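Glucose-inhibited division protein A-related protein, probable oxidoreductase (Thermus thermophilus, PDB 2CUL) binds flavin-adenine dinucleotide in a Rossmann-type fold and is probably an oxidoreductase related to the glucose-inhibited division protein GidA. Local coordinates at residues V161-E166 with Y180-P185; W188-F193 with G220-E225. All coordinates share one frame; numbering follows the deposited sequence.

Interaction 1 of 2, residues V161-E166 with Y180-P185. With FAD (flavin-adenine dinucleotide), chain B.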
loop_
_atom_site.group_PDB
_atom_site.type_symbol
_atom_site.label_atom_id
_atom_site.label_comp_id
_atom_site.label_asym_id
_atom_site.label_seq_id
_atom_site.Cartn_x
_atom_site.Cartn_y
_atom_site.Cartn_z
ATOM N N VAL A 161 4.250 -11.705 -11.235
ATOM C CA VAL A 161 4.757 -13.008 -10.824
ATOM C C VAL A 161 3.904 -13.458 -9.641
ATOM O O VAL A 161 3.404 -12.630 -8.883
ATOM C CB VAL A 161 6.248 -12.950 -10.398
ATOM C CG1 VAL A 161 7.108 -12.562 -11.586
ATOM C CG2 VAL A 161 6.443 -11.962 -9.258
ATOM N N GLU A 162 3.724 -14.765 -9.497
ATOM C CA GLU A 162 2.917 -15.297 -8.407
ATOM C C GLU A 162 3.705 -15.465 -7.120
ATOM O O GLU A 162 4.845 -15.933 -7.129
ATOM C CB GLU A 162 2.306 -16.642 -8.806
ATOM C CG GLU A 162 1.267 -16.546 -9.907
ATOM C CD GLU A 162 0.576 -17.869 -10.169
ATOM O OE1 GLU A 162 -0.027 -18.425 -9.226
ATOM O OE2 GLU A 162 0.635 -18.351 -11.318
ATOM N N ARG A 163 3.085 -15.075 -6.010
ATOM C CA ARG A 163 3.696 -15.184 -4.693
ATOM C C ARG A 163 2.658 -15.742 -3.727
ATOM O O ARG A 163 1.470 -15.816 -4.050
ATOM C CB ARG A 163 4.166 -13.812 -4.202
ATOM C CG ARG A 163 5.305 -13.202 -5.013
ATOM C CD ARG A 163 6.555 -14.055 -4.924
ATOM N NE ARG A 163 7.704 -13.433 -5.579
ATOM C CZ ARG A 163 8.875 -14.039 -5.757
ATOM N NH1 ARG A 163 9.050 -15.284 -5.330
ATOM N NH2 ARG A 163 9.871 -13.406 -6.362
ATOM N N GLU A 164 3.108 -16.146 -2.544
ATOM C CA GLU A 164 2.195 -16.688 -1.550
ATOM C C GLU A 164 2.643 -16.353 -0.139
ATOM O O GLU A 164 3.836 -16.350 0.165
ATOM C CB GLU A 164 2.087 -18.211 -1.691
ATOM C CG GLU A 164 1.100 -18.844 -0.716
ATOM C CD GLU A 164 1.043 -20.358 -0.826
ATOM O OE1 GLU A 164 2.020 -21.027 -0.429
ATOM O OE2 GLU A 164 0.019 -20.878 -1.315
ATOM N N GLY A 165 1.669 -16.058 0.715
ATOM C CA GLY A 165 1.956 -15.760 2.102
ATOM C C GLY A 165 1.102 -16.703 2.924
ATOM O O GLY A 165 0.138 -17.271 2.411
ATOM N N GLU A 166 1.442 -16.884 4.194
ATOM C CA GLU A 166 0.668 -17.775 5.041
ATOM C C GLU A 166 0.570 -17.282 6.479
ATOM O O GLU A 166 1.485 -16.641 6.995
ATOM C CB GLU A 166 1.281 -19.181 5.020
ATOM C CG GLU A 166 0.634 -20.161 5.989
ATOM C CD GLU A 166 1.200 -21.563 5.868
ATOM O OE1 GLU A 166 2.438 -21.702 5.789
ATOM O OE2 GLU A 166 0.406 -22.527 5.863
ATOM N N TYR A 180 -1.057 -14.264 -4.300
ATOM C CA TYR A 180 -1.275 -12.961 -4.898
ATOM C C TYR A 180 -0.266 -12.694 -5.997
ATOM O O TYR A 180 0.659 -13.479 -6.217
ATOM C CB TYR A 180 -1.166 -11.882 -3.814
ATOM C CG TYR A 180 0.212 -11.779 -3.196
ATOM C CD1 TYR A 180 1.149 -10.867 -3.682
ATOM C CD2 TYR A 180 0.597 -12.624 -2.152
ATOM C CE1 TYR A 180 2.436 -10.797 -3.148
ATOM C CE2 TYR A 180 1.886 -12.562 -1.612
ATOM C CZ TYR A 180 2.796 -11.647 -2.115
ATOM O OH TYR A 180 4.072 -11.586 -1.595
ATOM N N LEU A 181 -0.457 -11.580 -6.688
ATOM C CA LEU A 181 0.436 -11.201 -7.767
ATOM C C LEU A 181 1.229 -9.955 -7.416
ATOM O O LEU A 181 0.685 -8.985 -6.892
ATOM C CB LEU A 181 -0.360 -10.937 -9.045
ATOM C CG LEU A 181 -1.135 -12.114 -9.634
ATOM C CD1 LEU A 181 -1.806 -11.674 -10.924
ATOM C CD2 LEU A 181 -0.187 -13.273 -9.901
ATOM N N ALA A 182 2.525 -9.998 -7.706
ATOM C CA ALA A 182 3.407 -8.867 -7.461
ATOM C C ALA A 182 3.954 -8.444 -8.816
ATOM O O ALA A 182 4.090 -9.273 -9.719
ATOM C CB ALA A 182 4.553 -9.273 -6.546
ATOM N N PHE A 183 4.245 -7.158 -8.969
ATOM C CA PHE A 183 4.808 -6.667 -10.219
ATOM C C PHE A 183 6.100 -7.423 -10.493
ATOM O O PHE A 183 6.908 -7.642 -9.589
ATOM C CB PHE A 183 5.128 -5.175 -10.118
ATOM C CG PHE A 183 3.925 -4.286 -10.204
ATOM C CD1 PHE A 183 3.321 -4.035 -11.430
ATOM C CD2 PHE A 183 3.396 -3.690 -9.060
ATOM C CE1 PHE A 183 2.209 -3.201 -11.522
ATOM C CE2 PHE A 183 2.285 -2.857 -9.140
ATOM C CZ PHE A 183 1.690 -2.610 -10.373
ATOM N N HIS A 184 6.295 -7.824 -11.743
ATOM C CA HIS A 184 7.509 -8.534 -12.123
ATOM C C HIS A 184 8.686 -7.602 -11.824
ATOM O O HIS A 184 8.603 -6.391 -12.043
ATOM C CB HIS A 184 7.453 -8.873 -13.614
ATOM C CG HIS A 184 8.571 -9.754 -14.078
ATOM N ND1 HIS A 184 9.865 -9.304 -14.219
ATOM C CD2 HIS A 184 8.588 -11.063 -14.419
ATOM C CE1 HIS A 184 10.632 -10.299 -14.627
ATOM N NE2 HIS A 184 9.882 -11.378 -14.756
ATOM N N PRO A 185 9.797 -8.149 -11.312
ATOM C CA PRO A 185 10.965 -7.322 -10.996
ATOM C C PRO A 185 11.447 -6.383 -12.104
ATOM O O PRO A 185 11.921 -5.281 -11.822
ATOM C CB PRO A 185 12.019 -8.356 -10.615
ATOM C CG PRO A 185 11.199 -9.413 -9.953
ATOM C CD PRO A 185 10.017 -9.545 -10.894
HETATM P PA FAD B . -0.846 -4.141 3.184
HETATM O O1A FAD B . -1.633 -5.359 2.930
HETATM O O2A FAD B . -0.374 -3.845 4.561
HETATM O O5B FAD B . -1.670 -2.868 2.690
HETATM C C5B FAD B . -2.257 -2.853 1.387
HETATM C C4B FAD B . -3.386 -1.831 1.451
HETATM O O4B FAD B . -3.764 -1.543 0.105
HETATM C C3B FAD B . -4.659 -2.329 2.164
HETATM O O3B FAD B . -5.119 -1.408 3.130
HETATM C C2B FAD B . -5.620 -2.542 1.033
HETATM O O2B FAD B . -6.987 -2.514 1.370
HETATM C C1B FAD B . -5.180 -1.455 0.057
HETATM N N9A FAD B . -5.591 -1.663 -1.330
HETATM C C8A FAD B . -5.283 -2.734 -2.136
HETATM N N7A FAD B . -5.809 -2.618 -3.350
HETATM C C5A FAD B . -6.486 -1.414 -3.320
HETATM C C6A FAD B . -7.247 -0.733 -4.300
HETATM N N6A FAD B . -7.446 -1.189 -5.524
HETATM N N1A FAD B . -7.806 0.483 -3.940
HETATM C C2A FAD B . -7.614 0.983 -2.672
HETATM N N3A FAD B . -6.895 0.375 -1.692
HETATM C C4A FAD B . -6.356 -0.817 -2.065
HETATM N N1 FAD B . 4.632 -10.092 7.637
HETATM C C2 FAD B . 4.922 -10.109 8.982
HETATM O O2 FAD B . 5.811 -9.431 9.438
HETATM N N3 FAD B . 4.158 -10.934 9.822
HETATM C C4 FAD B . 3.128 -11.741 9.390
HETATM O O4 FAD B . 2.487 -12.451 10.195
HETATM C C4X FAD B . 2.833 -11.726 8.011
HETATM N N5 FAD B . 1.815 -12.519 7.501
HETATM C C5X FAD B . 1.522 -12.510 6.150
HETATM C C6 FAD B . 0.494 -13.316 5.662
HETATM C C7 FAD B . 0.145 -13.343 4.298
HETATM C C7M FAD B . -0.982 -14.235 3.841
HETATM C C8 FAD B . 0.884 -12.504 3.390
HETATM C C8M FAD B . 0.571 -12.467 1.918
HETATM C C9 FAD B . 1.936 -11.684 3.868
HETATM C C9A FAD B . 2.279 -11.664 5.246
HETATM N N10 FAD B . 3.338 -10.845 5.777
HETATM C C10 FAD B . 3.615 -10.878 7.155
HETATM C "C1'" FAD B . 4.184 -9.951 4.888
HETATM C "C2'" FAD B . 3.957 -8.423 4.928
HETATM O "O2'" FAD B . 4.532 -7.897 6.094
HETATM C "C3'" FAD B . 2.464 -8.039 4.882
HETATM O "O3'" FAD B . 1.837 -8.545 3.705
HETATM C "C4'" FAD B . 2.235 -6.513 4.876
HETATM O "O4'" FAD B . 0.867 -6.204 5.135
HETATM C "C5'" FAD B . 2.676 -5.948 3.512
HETATM O "O5'" FAD B . 2.514 -4.520 3.510
HETATM P P FAD B . 1.896 -3.731 2.282
HETATM O O1P FAD B . 1.965 -2.316 2.683
HETATM O O2P FAD B . 2.592 -4.098 1.002
HETATM O O3P FAD B . 0.404 -4.223 2.169
HETATM O O HOH W 1 4.980 -13.429 0.079
#
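The CB of R163 sits over one face of the Y180 ring, 3.7 Å from CB to the ring centroid, a CH-pi contact displaced toward the hydroxyl end. R163 then bends at chi2 (-63°), which carries its guanidinium away from the ring. Y180 has CG between its backbone N and carbonyl carbon (chi1 64°), and this lays the ring under R163. The Y180 hydroxyl donates to a water at 2.7 Å from OH, and that water donates to E164 O. The water lies at the ring edge, in its plane. The ring thus meets the facing strand through one face, at R163, and through the water at its hydroxyl, at E164. Y180 CE2 also lies 3.8 Å from C8M of the flavin. With an alanine in place of Y180 the bridging water is likely to lose its tyrosine mate, and a gap would probably open between R163 and the flavin methyl. V161 lies on the same face of the sheet as Y180. V161 CG1 reaches the H184 ring, 3.5 Å from CD2, and the two side chains cross at about a right angle. On the other face E162 and L181 run side by side, with CG and CD2 3.6 Å apart. Backbone pairs V161–A182 and R163–Y180 are hydrogen-bonded both ways. This is an antiparallel beta hairpin at the edge of a four-stranded sheet, and G165, E166 and Y180 form part of the FAD pocket.

Interaction 2 of 2, residues W188-F193 with G220-E225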
loop_
_atom_site.group_PDB
_atom_site.type_symbol
_atom_site.label_atom_id
_atom_site.label_comp_id
_atom_site.label_asym_id
_atom_site.label_seq_id
_atom_site.Cartn_x
_atom_site.Cartn_y
_atom_site.Cartn_z
ATOM N N TRP A 188 10.046 -2.828 -12.119
ATOM C CA TRP A 188 10.424 -1.934 -11.036
ATOM C C TRP A 188 11.898 -1.551 -10.920
ATOM O O TRP A 188 12.779 -2.397 -11.038
ATOM C CB TRP A 188 9.952 -2.603 -9.745
ATOM C CG TRP A 188 9.980 -1.785 -8.508
ATOM C CD1 TRP A 188 9.218 -0.688 -8.225
ATOM C CD2 TRP A 188 10.731 -2.070 -7.325
ATOM N NE1 TRP A 188 9.440 -0.279 -6.931
ATOM C CE2 TRP A 188 10.365 -1.110 -6.357
ATOM C CE3 TRP A 188 11.674 -3.049 -6.987
ATOM C CZ2 TRP A 188 10.911 -1.099 -5.068
ATOM C CZ3 TRP A 188 12.218 -3.040 -5.703
ATOM C CH2 TRP A 188 11.832 -2.069 -4.762
ATOM N N GLU A 189 12.152 -0.263 -10.696
ATOM C CA GLU A 189 13.511 0.243 -10.511
ATOM C C GLU A 189 13.695 0.409 -9.001
ATOM O O GLU A 189 13.211 1.371 -8.409
ATOM C CB GLU A 189 13.679 1.585 -11.228
ATOM C CG GLU A 189 15.067 2.198 -11.110
ATOM C CD GLU A 189 15.285 3.347 -12.085
ATOM O OE1 GLU A 189 14.466 4.294 -12.100
ATOM O OE2 GLU A 189 16.281 3.303 -12.839
ATOM N N GLU A 190 14.392 -0.543 -8.389
ATOM C CA GLU A 190 14.612 -0.553 -6.944
ATOM C C GLU A 190 15.121 0.743 -6.314
ATOM O O GLU A 190 14.677 1.125 -5.233
ATOM C CB GLU A 190 15.563 -1.698 -6.582
ATOM C CG GLU A 190 15.671 -1.970 -5.093
ATOM C CD GLU A 190 16.630 -3.103 -4.780
ATOM O OE1 GLU A 190 16.451 -4.205 -5.340
ATOM O OE2 GLU A 190 17.559 -2.894 -3.974
ATOM N N LYS A 191 16.043 1.423 -6.983
ATOM C CA LYS A 191 16.610 2.657 -6.442
ATOM C C LYS A 191 15.645 3.840 -6.387
ATOM O O LYS A 191 15.753 4.691 -5.505
ATOM C CB LYS A 191 17.839 3.072 -7.255
ATOM C CG LYS A 191 18.959 2.044 -7.288
ATOM C CD LYS A 191 20.101 2.512 -8.182
ATOM C CE LYS A 191 19.636 2.716 -9.618
ATOM N NZ LYS A 191 20.725 3.222 -10.500
ATOM N N THR A 192 14.704 3.886 -7.325
ATOM C CA THR A 192 13.750 4.988 -7.415
ATOM C C THR A 192 12.299 4.608 -7.147
ATOM O O THR A 192 11.440 5.483 -7.045
ATOM C CB THR A 192 13.793 5.613 -8.810
ATOM O OG1 THR A 192 13.418 4.623 -9.779
ATOM C CG2 THR A 192 15.196 6.114 -9.128
ATOM N N PHE A 193 12.030 3.309 -7.067
ATOM C CA PHE A 193 10.678 2.797 -6.836
ATOM C C PHE A 193 9.793 2.983 -8.062
ATOM O O PHE A 193 8.593 2.735 -8.014
ATOM C CB PHE A 193 10.036 3.499 -5.637
ATOM C CG PHE A 193 10.680 3.167 -4.323
ATOM C CD1 PHE A 193 10.254 2.070 -3.584
ATOM C CD2 PHE A 193 11.729 3.941 -3.836
ATOM C CE1 PHE A 193 10.865 1.745 -2.372
ATOM C CE2 PHE A 193 12.346 3.625 -2.627
ATOM C CZ PHE A 193 11.912 2.526 -1.895
ATOM N N GLY A 220 8.925 1.848 2.820
ATOM C CA GLY A 220 8.097 3.038 2.742
ATOM C C GLY A 220 8.894 4.284 3.081
ATOM O O GLY A 220 8.736 5.327 2.445
ATOM N N LYS A 221 9.750 4.180 4.094
ATOM C CA LYS A 221 10.582 5.309 4.494
ATOM C C LYS A 221 11.595 5.626 3.394
ATOM O O LYS A 221 11.862 6.792 3.101
ATOM C CB LYS A 221 11.317 4.998 5.799
ATOM C CG LYS A 221 12.185 6.150 6.293
ATOM C CD LYS A 221 12.758 5.877 7.668
ATOM C CE LYS A 221 13.508 7.092 8.191
ATOM N NZ LYS A 221 14.095 6.843 9.536
ATOM N N ARG A 222 12.156 4.582 2.787
ATOM C CA ARG A 222 13.139 4.758 1.719
ATOM C C ARG A 222 12.501 5.474 0.532
ATOM O O ARG A 222 13.124 6.326 -0.104
ATOM C CB ARG A 222 13.694 3.399 1.278
ATOM C CG ARG A 222 14.888 3.479 0.329
ATOM C CD ARG A 222 15.575 2.122 0.185
ATOM N NE ARG A 222 14.812 1.156 -0.608
ATOM C CZ ARG A 222 14.751 1.149 -1.937
ATOM N NH1 ARG A 222 15.406 2.061 -2.647
ATOM N NH2 ARG A 222 14.045 0.214 -2.562
ATOM N N LEU A 223 11.259 5.119 0.228
ATOM C CA LEU A 223 10.550 5.762 -0.869
ATOM C C LEU A 223 10.306 7.223 -0.514
ATOM O O LEU A 223 10.494 8.110 -1.342
ATOM C CB LEU A 223 9.211 5.065 -1.137
ATOM C CG LEU A 223 8.221 5.833 -2.022
ATOM C CD1 LEU A 223 8.843 6.126 -3.385
ATOM C CD2 LEU A 223 6.942 5.018 -2.175
ATOM N N ALA A 224 9.883 7.469 0.723
ATOM C CA ALA A 224 9.621 8.836 1.164
ATOM C C ALA A 224 10.879 9.686 1.016
ATOM O O ALA A 224 10.823 10.818 0.532
ATOM C CB ALA A 224 9.145 8.841 2.617
ATOM N N GLU A 225 12.017 9.137 1.431
ATOM C CA GLU A 225 13.276 9.864 1.330
ATOM C C GLU A 225 13.633 10.149 -0.124
ATOM O O GLU A 225 14.159 11.215 -0.439
ATOM C CB GLU A 225 14.397 9.079 2.007
ATOM C CG GLU A 225 14.148 8.840 3.491
ATOM C CD GLU A 225 15.244 8.025 4.151
ATOM O OE1 GLU A 225 15.639 6.987 3.580
ATOM O OE2 GLU A 225 15.701 8.414 5.245
HETATM O O HOH W 2 16.615 4.589 -2.401
#
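R222 grips the backbone carbonyl of E190 end-on, with NH1 and NH2 both bonded to its single O. The contact joins the loop after strand 188-189 to helix 213-230, the C-terminal helix of this Rossmann-type FAD-binding fold. The two bonds are 2.8 Å (R222 NH1 to E190 O) and 2.9 Å (R222 NH2 to E190 O). The carbonyl oxygen lies in the guanidinium plane, while both nitrogens approach it from one face of the carbonyl plane. R222 is bent at chi3 (73°), which brings NH1 and NH2 to E190 O. L223 packs on the F193 ring: its CB stands over the ring centre, 3.6 Å from CB to the centroid, a CH-pi contact. L223 CD1 comes within 3.6 Å of F193 CG. W188 CH2 meets the edge of the guanidinium at 3.9 Å from R222 NH2. In the second shell, E219 forms a salt bridge with R222 NE and probably helps fix the rotation of the guanidinium. R209 forms a salt bridge with the E190 carboxylate, while W188 NE1 bonds to A203 O. The loop is held by its own bonds: E189 O accepts from both T192 N and F193 N, and T192 OG1 donates to E189 OE1. A water bridges the two segments, accepting from R222 NH1 at 2.8 Å and donating to K191 O at 3.2 Å.

Overall arrangement
From the N terminus, the chain first builds strand 6-9 and helix 13-24, then most of the mixed seven-stranded sheet, and strands 128-131 and 134-138 of the four-stranded sheet. Interaction 1 then closes the hairpin of strands 160-167 and 176-183, which completes that sheet, with 13 residues between its segments. The chain leaves this hairpin and soon enters strand 188-189. Interaction 2 then closes a longer loop of 26 residues, which includes strand 201-203, the last strand of the mixed sheet. The two loops are in series and neither nest nor cross. The centres of interaction 1 and interaction 2 lie about 19 Å apart. Interaction 1 acts within the four-stranded sheet; interaction 2 ties the following loop to helix 213-230.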